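Local atomic coordinates of modulator of the activity of Ets CG15085-PA (Drosophila melanogaster, PDB entry 1SV0), a protein that probably relieves repression by the Ets-family protein Yan, using its SAM domain to bind the SAM domain of Yan and favour Yan depolymerization. Residues C[5-10]-C[16-21]; C[20-25]-C[69-74]. All blocks are in the same frame, centred on the assembly; numbering follows the deposited sequence.

Interaction 1 (C[5-10]-C[16-21]); sequences DGLPLD and RADVWK
Gly6, Leu7 and Pro8 lie along the side of the first turns of helix 16-30, where the N-terminal arm of this SAM domain folds back on the helix that follows it. The arm bends just before it meets the helix: Asp5 OD2 accepts from Leu7 N, an Asx turn, with the N-H arriving from above the carboxylate plane, while Asp5 OD1 forms a salt bridge with Arg75. Gly6 follows at a positive phi of 92°, a conformation that favours glycine. Leu7 makes the main apolar contact. Its CG stands anti to the carbonyl carbon (chi1 -61°), and Leu7 CD2 reaches the helix, 3.5 Å from Asp18 O and 4.0 Å from Lys21 CB. Lys21 CE also comes over Leu7 CD2 at 4.0 Å. The turn at chi3 (46°) swings Lys21 NZ back along the helix toward Asp18 OD1, a long, weak ion pair at 3.6 Å. The Pro8 ring crosses the Asp18 carboxylate at a slant, with Pro8 CD 3.8 Å from Asp18 CG. Asp18 OD2 accepts from the backbone N of Thr15, just before the helix begins, and the same Asp18 OD2 lies 3.6 Å from Pro8 CG.

Interaction 2 (C[20-25]-C[69-74]); sequences WKWLIN and YRDFRV
In the helical bundle of the SAM domain, helix 16-30 packs against the long C-terminal helix 65-80, and Trp22 reaches from one to the other. With CG anti to the backbone N (chi1 165°), its indole extends to Asp71 and Phe72, although the nearest CA atoms, those of Trp22 and Phe72, are 9.2 Å apart. Trp22 NE1 donates to Asp71 OD1 over 2.8 Å, with an N-H...O angle of 162°. The oxygen lies close to the indole plane, whereas the N-H comes in tilted out of the carboxylate plane. Arg75 forms a salt bridge with the same OD1, and the added positive charge probably steadies the carboxylate. Further round the indole, Trp22 CZ2 and CH2 rest on Phe72 CB, each at 4.0 Å, and Trp22 CZ2 is 3.9 Å from Phe72 N. The Phe72 ring turns its edge, by way of CD1, toward one face of the indole: an edge-to-face pair, the centroids of the Phe72 ring and the six-membered ring of Trp22 5.8 Å apart and the planes at 62°. Leu49 touches both aromatic side chains, and Leu68 and Trp14 also pack on Trp22. This packing, with one buried indole N-H satisfied by a carboxylate, is part of the interhelical core of the SAM five-helix bundle.

Overall arrangement
From the N terminus, the arm 5-10 comes first and turns back on 16-21, so interaction 1 closes a short loop of five residues, 11-15. The same helix runs on into 20-25, and interaction 2 then closes a much longer loop, in which 43 residues, including three whole helices (37-40, 46-51 and 54-60), separate it from 69-74. The loops follow one another along the chain, neither nested nor crossed, sharing Trp20 and Lys21 on helix 16-30. Their centres are about 9 Å apart, and they touch where Leu7 CD1 packs on Trp22 CB. Arg75 of helix 65-80 bridges them too, pairing with Asp5 and Asp71. Arm, first helix and C-terminal helix are thereby tied together.

Interaction 1 (C[5-10]-C[16-21])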
ATOM      1  N   ASP C   5     -11.416 -19.287   5.687  1.00 45.73           N
ATOM      2  CA  ASP C   5     -10.034 -19.109   6.137  1.00 44.90           C
ATOM      3  C   ASP C   5      -9.638 -18.173   7.278  1.00 43.84           C
ATOM      4  O   ASP C   5      -8.449 -18.040   7.559  1.00 45.14           O
ATOM      5  CB  ASP C   5      -9.166 -18.764   4.924  1.00 43.52           C
ATOM      6  CG  ASP C   5      -9.690 -17.566   4.143  1.00 42.03           C
ATOM      7  OD1 ASP C   5      -9.180 -17.336   3.026  1.00 43.90           O
ATOM      8  OD2 ASP C   5     -10.595 -16.858   4.637  1.00 38.35           O
ATOM      9  N   GLY C   6     -10.590 -17.531   7.941  1.00 42.19           N
ATOM     10  CA  GLY C   6     -10.211 -16.635   9.020  1.00 42.69           C
ATOM     11  C   GLY C   6     -10.036 -15.223   8.502  1.00 40.00           C
ATOM     12  O   GLY C   6      -9.872 -14.280   9.278  1.00 41.90           O
ATOM     13  N   LEU C   7     -10.074 -15.086   7.180  1.00 38.93           N
ATOM     14  CA  LEU C   7      -9.919 -13.788   6.534  1.00 38.16           C
ATOM     15  C   LEU C   7     -11.258 -13.146   6.185  1.00 37.39           C
ATOM     16  O   LEU C   7     -12.181 -13.806   5.708  1.00 36.08           O
ATOM     17  CB  LEU C   7      -9.080 -13.917   5.257  1.00 37.90           C
ATOM     18  CG  LEU C   7      -7.646 -14.423   5.439  1.00 40.06           C
ATOM     19  CD1 LEU C   7      -6.969 -14.506   4.087  1.00 39.00           C
ATOM     20  CD2 LEU C   7      -6.874 -13.495   6.369  1.00 40.68           C
ATOM     21  N   PRO C   8     -11.376 -11.836   6.427  1.00 36.67           N
ATOM     22  CA  PRO C   8     -12.626 -11.140   6.116  1.00 36.79           C
ATOM     23  C   PRO C   8     -12.945 -11.305   4.632  1.00 36.95           C
ATOM     24  O   PRO C   8     -12.053 -11.226   3.781  1.00 37.08           O
ATOM     25  CB  PRO C   8     -12.350  -9.682   6.473  1.00 36.47           C
ATOM     26  CG  PRO C   8     -11.061  -9.660   7.207  1.00 35.11           C
ATOM     27  CD  PRO C   8     -10.374 -10.974   7.076  1.00 35.73           C
ATOM     28  N   LEU C   9     -14.218 -11.548   4.336  1.00 36.24           N
ATOM     29  CA  LEU C   9     -14.687 -11.731   2.969  1.00 37.54           C
ATOM     30  C   LEU C   9     -14.350 -10.552   2.065  1.00 37.49           C
ATOM     31  O   LEU C   9     -14.051 -10.741   0.891  1.00 38.84           O
ATOM     32  CB  LEU C   9     -16.203 -11.960   2.970  1.00 38.89           C
ATOM     33  CG  LEU C   9     -16.644 -13.172   3.794  1.00 39.70           C
ATOM     34  CD1 LEU C   9     -18.173 -13.228   3.897  1.00 40.85           C
ATOM     35  CD2 LEU C   9     -16.085 -14.432   3.148  1.00 39.79           C
ATOM     36  N   ASP C  10     -14.401  -9.336   2.607  1.00 37.76           N
ATOM     37  CA  ASP C  10     -14.087  -8.143   1.817  1.00 38.04           C
ATOM     38  C   ASP C  10     -12.618  -7.774   2.043  1.00 36.14           C
ATOM     39  O   ASP C  10     -12.253  -7.314   3.119  1.00 35.68           O
ATOM     40  CB  ASP C  10     -14.977  -6.971   2.243  1.00 37.62           C
ATOM     41  CG  ASP C  10     -14.934  -5.810   1.257  1.00 40.10           C
ATOM     42  OD1 ASP C  10     -13.887  -5.606   0.604  1.00 37.97           O
ATOM     43  OD2 ASP C  10     -15.954  -5.092   1.142  1.00 43.94           O
ATOM     44  N   ARG C  16      -3.069  -5.314   8.124  1.00 26.22           N
ATOM     45  CA  ARG C  16      -1.792  -5.840   7.659  1.00 26.13           C
ATOM     46  C   ARG C  16      -1.709  -7.296   8.099  1.00 25.29           C
ATOM     47  O   ARG C  16      -1.236  -8.156   7.349  1.00 25.43           O
ATOM     48  CB  ARG C  16      -0.627  -5.039   8.252  1.00 28.81           C
ATOM     49  CG  ARG C  16       0.742  -5.516   7.790  1.00 32.60           C
ATOM     50  CD  ARG C  16       1.806  -4.499   8.152  1.00 36.07           C
ATOM     51  NE  ARG C  16       2.076  -4.479   9.578  1.00 40.26           N
ATOM     52  CZ  ARG C  16       2.724  -3.502  10.196  1.00 43.41           C
ATOM     53  NH1 ARG C  16       3.166  -2.455   9.508  1.00 45.65           N
ATOM     54  NH2 ARG C  16       2.930  -3.574  11.503  1.00 43.80           N
ATOM     55  N   ALA C  17      -2.191  -7.570   9.310  1.00 24.33           N
ATOM     56  CA  ALA C  17      -2.187  -8.931   9.850  1.00 25.52           C
ATOM     57  C   ALA C  17      -2.914  -9.897   8.906  1.00 25.13           C
ATOM     58  O   ALA C  17      -2.437 -11.007   8.663  1.00 24.31           O
ATOM     59  CB  ALA C  17      -2.842  -8.959  11.227  1.00 23.89           C
ATOM     60  N   ASP C  18      -4.071  -9.480   8.394  1.00 25.97           N
ATOM     61  CA  ASP C  18      -4.835 -10.310   7.462  1.00 27.18           C
ATOM     62  C   ASP C  18      -4.033 -10.520   6.174  1.00 26.25           C
ATOM     63  O   ASP C  18      -3.952 -11.633   5.653  1.00 27.31           O
ATOM     64  CB  ASP C  18      -6.189  -9.660   7.138  1.00 26.12           C
ATOM     65  CG  ASP C  18      -7.108  -9.588   8.349  1.00 31.98           C
ATOM     66  OD1 ASP C  18      -7.107 -10.549   9.159  1.00 30.19           O
ATOM     67  OD2 ASP C  18      -7.832  -8.576   8.489  1.00 30.45           O
ATOM     68  N   VAL C  19      -3.447  -9.447   5.657  1.00 24.77           N
ATOM     69  CA  VAL C  19      -2.634  -9.549   4.449  1.00 24.65           C
ATOM     70  C   VAL C  19      -1.551 -10.629   4.611  1.00 23.34           C
ATOM     71  O   VAL C  19      -1.337 -11.455   3.719  1.00 22.52           O
ATOM     72  CB  VAL C  19      -1.948  -8.205   4.128  1.00 23.02           C
ATOM     73  CG1 VAL C  19      -0.889  -8.405   3.047  1.00 21.98           C
ATOM     74  CG2 VAL C  19      -2.992  -7.188   3.667  1.00 22.80           C
ATOM     75  N   TRP C  20      -0.870 -10.609   5.751  1.00 24.51           N
ATOM     76  CA  TRP C  20       0.194 -11.573   6.030  1.00 25.92           C
ATOM     77  C   TRP C  20      -0.321 -13.005   6.104  1.00 24.07           C
ATOM     78  O   TRP C  20       0.313 -13.922   5.585  1.00 21.88           O
ATOM     79  CB  TRP C  20       0.909 -11.191   7.330  1.00 26.55           C
ATOM     80  CG  TRP C  20       1.858 -10.050   7.152  1.00 29.86           C
ATOM     81  CD1 TRP C  20       1.742  -9.009   6.265  1.00 30.95           C
ATOM     82  CD2 TRP C  20       3.072  -9.826   7.875  1.00 30.11           C
ATOM     83  NE1 TRP C  20       2.817  -8.152   6.394  1.00 31.00           N
ATOM     84  CE2 TRP C  20       3.645  -8.631   7.375  1.00 31.35           C
ATOM     85  CE3 TRP C  20       3.736 -10.523   8.894  1.00 30.78           C
ATOM     86  CZ2 TRP C  20       4.855  -8.119   7.861  1.00 33.85           C
ATOM     87  CZ3 TRP C  20       4.942 -10.013   9.377  1.00 33.61           C
ATOM     88  CH2 TRP C  20       5.486  -8.822   8.857  1.00 33.29           C
ATOM     89  N   LYS C  21      -1.465 -13.197   6.752  1.00 22.37           N
ATOM     90  CA  LYS C  21      -2.055 -14.525   6.847  1.00 24.67           C
ATOM     91  C   LYS C  21      -2.438 -15.021   5.449  1.00 24.99           C
ATOM     92  O   LYS C  21      -2.239 -16.197   5.127  1.00 24.35           O
ATOM     93  CB  LYS C  21      -3.267 -14.497   7.791  1.00 24.61           C
ATOM     94  CG  LYS C  21      -2.855 -14.666   9.258  1.00 28.69           C
ATOM     95  CD  LYS C  21      -3.801 -13.999  10.237  1.00 32.61           C
ATOM     96  CE  LYS C  21      -5.266 -14.270   9.960  1.00 35.71           C
ATOM     97  NZ  LYS C  21      -6.126 -13.497  10.918  1.00 34.50           N
TER

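Interaction 2 (C[20-25]-C[69-74])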
ATOM      1  N   TRP C  20      -0.870 -10.609   5.751  1.00 24.51           N
ATOM      2  CA  TRP C  20       0.194 -11.573   6.030  1.00 25.92           C
ATOM      3  C   TRP C  20      -0.321 -13.005   6.104  1.00 24.07           C
ATOM      4  O   TRP C  20       0.313 -13.922   5.585  1.00 21.88           O
ATOM      5  CB  TRP C  20       0.909 -11.191   7.330  1.00 26.55           C
ATOM      6  CG  TRP C  20       1.858 -10.050   7.152  1.00 29.86           C
ATOM      7  CD1 TRP C  20       1.742  -9.009   6.265  1.00 30.95           C
ATOM      8  CD2 TRP C  20       3.072  -9.826   7.875  1.00 30.11           C
ATOM      9  NE1 TRP C  20       2.817  -8.152   6.394  1.00 31.00           N
ATOM     10  CE2 TRP C  20       3.645  -8.631   7.375  1.00 31.35           C
ATOM     11  CE3 TRP C  20       3.736 -10.523   8.894  1.00 30.78           C
ATOM     12  CZ2 TRP C  20       4.855  -8.119   7.861  1.00 33.85           C
ATOM     13  CZ3 TRP C  20       4.942 -10.013   9.377  1.00 33.61           C
ATOM     14  CH2 TRP C  20       5.486  -8.822   8.857  1.00 33.29           C
ATOM     15  N   LYS C  21      -1.465 -13.197   6.752  1.00 22.37           N
ATOM     16  CA  LYS C  21      -2.055 -14.525   6.847  1.00 24.67           C
ATOM     17  C   LYS C  21      -2.438 -15.021   5.449  1.00 24.99           C
ATOM     18  O   LYS C  21      -2.239 -16.197   5.127  1.00 24.35           O
ATOM     19  CB  LYS C  21      -3.267 -14.497   7.791  1.00 24.61           C
ATOM     20  CG  LYS C  21      -2.855 -14.666   9.258  1.00 28.69           C
ATOM     21  CD  LYS C  21      -3.801 -13.999  10.237  1.00 32.61           C
ATOM     22  CE  LYS C  21      -5.266 -14.270   9.960  1.00 35.71           C
ATOM     23  NZ  LYS C  21      -6.126 -13.497  10.918  1.00 34.50           N
ATOM     24  N   TRP C  22      -2.974 -14.123   4.622  1.00 22.10           N
ATOM     25  CA  TRP C  22      -3.344 -14.465   3.242  1.00 23.36           C
ATOM     26  C   TRP C  22      -2.099 -14.861   2.442  1.00 23.13           C
ATOM     27  O   TRP C  22      -2.139 -15.776   1.621  1.00 22.13           O
ATOM     28  CB  TRP C  22      -4.019 -13.267   2.557  1.00 22.45           C
ATOM     29  CG  TRP C  22      -4.123 -13.382   1.055  1.00 23.93           C
ATOM     30  CD1 TRP C  22      -4.914 -14.258   0.340  1.00 24.35           C
ATOM     31  CD2 TRP C  22      -3.427 -12.589   0.083  1.00 22.96           C
ATOM     32  NE1 TRP C  22      -4.750 -14.048  -1.006  1.00 22.06           N
ATOM     33  CE2 TRP C  22      -3.848 -13.032  -1.196  1.00 25.06           C
ATOM     34  CE3 TRP C  22      -2.492 -11.543   0.166  1.00 23.48           C
ATOM     35  CZ2 TRP C  22      -3.362 -12.460  -2.388  1.00 25.03           C
ATOM     36  CZ3 TRP C  22      -2.008 -10.969  -1.025  1.00 24.55           C
ATOM     37  CH2 TRP C  22      -2.449 -11.435  -2.282  1.00 25.21           C
ATOM     38  N   LEU C  23      -0.992 -14.159   2.676  1.00 22.75           N
ATOM     39  CA  LEU C  23       0.250 -14.454   1.962  1.00 23.85           C
ATOM     40  C   LEU C  23       0.767 -15.836   2.349  1.00 24.08           C
ATOM     41  O   LEU C  23       1.214 -16.605   1.495  1.00 21.06           O
ATOM     42  CB  LEU C  23       1.311 -13.391   2.272  1.00 24.17           C
ATOM     43  CG  LEU C  23       1.105 -12.031   1.596  1.00 25.69           C
ATOM     44  CD1 LEU C  23       2.100 -11.009   2.165  1.00 25.86           C
ATOM     45  CD2 LEU C  23       1.301 -12.185   0.087  1.00 24.27           C
ATOM     46  N   ILE C  24       0.721 -16.138   3.644  1.00 23.98           N
ATOM     47  CA  ILE C  24       1.166 -17.439   4.134  1.00 25.95           C
ATOM     48  C   ILE C  24       0.294 -18.549   3.522  1.00 25.25           C
ATOM     49  O   ILE C  24       0.810 -19.577   3.085  1.00 26.09           O
ATOM     50  CB  ILE C  24       1.096 -17.500   5.682  1.00 25.90           C
ATOM     51  CG1 ILE C  24       2.201 -16.621   6.274  1.00 26.14           C
ATOM     52  CG2 ILE C  24       1.233 -18.948   6.169  1.00 24.93           C
ATOM     53  CD1 ILE C  24       2.109 -16.457   7.774  1.00 32.10           C
ATOM     54  N   ASN C  25      -1.020 -18.338   3.496  1.00 25.10           N
ATOM     55  CA  ASN C  25      -1.943 -19.311   2.897  1.00 27.65           C
ATOM     56  C   ASN C  25      -1.651 -19.508   1.412  1.00 26.93           C
ATOM     57  O   ASN C  25      -1.704 -20.630   0.902  1.00 26.23           O
ATOM     58  CB  ASN C  25      -3.405 -18.859   3.047  1.00 27.65           C
ATOM     59  CG  ASN C  25      -3.928 -19.046   4.453  1.00 30.52           C
ATOM     60  OD1 ASN C  25      -3.436 -19.890   5.198  1.00 30.23           O
ATOM     61  ND2 ASN C  25      -4.941 -18.270   4.819  1.00 32.95           N
ATOM     62  N   TYR C  69      -1.515 -11.486  -7.190  1.00 29.85           N
ATOM     63  CA  TYR C  69      -2.297 -10.421  -7.817  1.00 30.61           C
ATOM     64  C   TYR C  69      -3.649 -10.969  -8.250  1.00 31.66           C
ATOM     65  O   TYR C  69      -4.698 -10.412  -7.945  1.00 30.80           O
ATOM     66  CB  TYR C  69      -1.566  -9.887  -9.052  1.00 33.12           C
ATOM     67  CG  TYR C  69      -2.363  -8.871  -9.846  1.00 34.95           C
ATOM     68  CD1 TYR C  69      -2.483  -7.555  -9.408  1.00 37.38           C
ATOM     69  CD2 TYR C  69      -3.015  -9.234 -11.027  1.00 35.93           C
ATOM     70  CE1 TYR C  69      -3.231  -6.616 -10.126  1.00 39.33           C
ATOM     71  CE2 TYR C  69      -3.769  -8.305 -11.753  1.00 38.73           C
ATOM     72  CZ  TYR C  69      -3.871  -7.000 -11.296  1.00 39.27           C
ATOM     73  OH  TYR C  69      -4.601  -6.076 -12.008  1.00 41.97           O
ATOM     74  N   ARG C  70      -3.600 -12.078  -8.971  1.00 33.88           N
ATOM     75  CA  ARG C  70      -4.796 -12.725  -9.483  1.00 37.25           C
ATOM     76  C   ARG C  70      -5.783 -13.080  -8.369  1.00 37.10           C
ATOM     77  O   ARG C  70      -6.970 -12.769  -8.466  1.00 36.65           O
ATOM     78  CB  ARG C  70      -4.383 -13.977 -10.248  1.00 40.82           C
ATOM     79  CG  ARG C  70      -5.462 -14.611 -11.096  1.00 48.81           C
ATOM     80  CD  ARG C  70      -4.834 -15.663 -12.005  1.00 52.29           C
ATOM     81  NE  ARG C  70      -3.775 -15.084 -12.831  1.00 56.25           N
ATOM     82  CZ  ARG C  70      -2.989 -15.785 -13.645  1.00 58.62           C
ATOM     83  NH1 ARG C  70      -3.135 -17.102 -13.745  1.00 59.58           N
ATOM     84  NH2 ARG C  70      -2.062 -15.168 -14.366  1.00 58.44           N
ATOM     85  N   ASP C  71      -5.283 -13.724  -7.317  1.00 34.17           N
ATOM     86  CA  ASP C  71      -6.117 -14.131  -6.191  1.00 33.79           C
ATOM     87  C   ASP C  71      -6.754 -12.946  -5.468  1.00 33.23           C
ATOM     88  O   ASP C  71      -7.934 -13.000  -5.105  1.00 30.88           O
ATOM     89  CB  ASP C  71      -5.285 -14.965  -5.207  1.00 34.77           C
ATOM     90  CG  ASP C  71      -6.128 -15.615  -4.127  1.00 37.81           C
ATOM     91  OD1 ASP C  71      -6.326 -14.996  -3.055  1.00 39.01           O
ATOM     92  OD2 ASP C  71      -6.599 -16.750  -4.354  1.00 38.67           O
ATOM     93  N   PHE C  72      -5.985 -11.877  -5.262  1.00 31.26           N
ATOM     94  CA  PHE C  72      -6.521 -10.697  -4.583  1.00 32.34           C
ATOM     95  C   PHE C  72      -7.647 -10.058  -5.403  1.00 33.81           C
ATOM     96  O   PHE C  72      -8.683  -9.668  -4.854  1.00 32.88           O
ATOM     97  CB  PHE C  72      -5.427  -9.653  -4.332  1.00 30.36           C
ATOM     98  CG  PHE C  72      -5.862  -8.535  -3.428  1.00 31.41           C
ATOM     99  CD1 PHE C  72      -5.868  -8.702  -2.047  1.00 30.89           C
ATOM    100  CD2 PHE C  72      -6.293  -7.321  -3.956  1.00 30.53           C
ATOM    101  CE1 PHE C  72      -6.294  -7.678  -1.203  1.00 33.38           C
ATOM    102  CE2 PHE C  72      -6.722  -6.285  -3.118  1.00 31.76           C
ATOM    103  CZ  PHE C  72      -6.723  -6.463  -1.744  1.00 31.22           C
ATOM    104  N   ARG C  73      -7.440  -9.953  -6.711  1.00 35.43           N
ATOM    105  CA  ARG C  73      -8.437  -9.379  -7.614  1.00 37.67           C
ATOM    106  C   ARG C  73      -9.754 -10.155  -7.580  1.00 37.48           C
ATOM    107  O   ARG C  73     -10.835  -9.563  -7.598  1.00 34.80           O
ATOM    108  CB  ARG C  73      -7.891  -9.355  -9.049  1.00 40.78           C
ATOM    109  CG  ARG C  73      -7.467  -7.982  -9.523  1.00 47.56           C
ATOM    110  CD  ARG C  73      -6.545  -7.319  -8.532  1.00 51.57           C
ATOM    111  NE  ARG C  73      -6.299  -5.920  -8.867  1.00 58.02           N
ATOM    112  CZ  ARG C  73      -7.239  -4.982  -8.932  1.00 60.20           C
ATOM    113  NH1 ARG C  73      -8.508  -5.280  -8.685  1.00 61.52           N
ATOM    114  NH2 ARG C  73      -6.907  -3.737  -9.244  1.00 62.42           N
ATOM    115  N   VAL C  74      -9.654 -11.482  -7.546  1.00 36.92           N
ATOM    116  CA  VAL C  74     -10.835 -12.333  -7.496  1.00 38.38           C
ATOM    117  C   VAL C  74     -11.614 -12.045  -6.216  1.00 38.65           C
ATOM    118  O   VAL C  74     -12.836 -11.881  -6.245  1.00 37.50           O
ATOM    119  CB  VAL C  74     -10.453 -13.827  -7.509  1.00 39.75           C
ATOM    120  CG1 VAL C  74     -11.698 -14.683  -7.312  1.00 41.02           C
ATOM    121  CG2 VAL C  74      -9.762 -14.176  -8.821  1.00 40.77           C
TER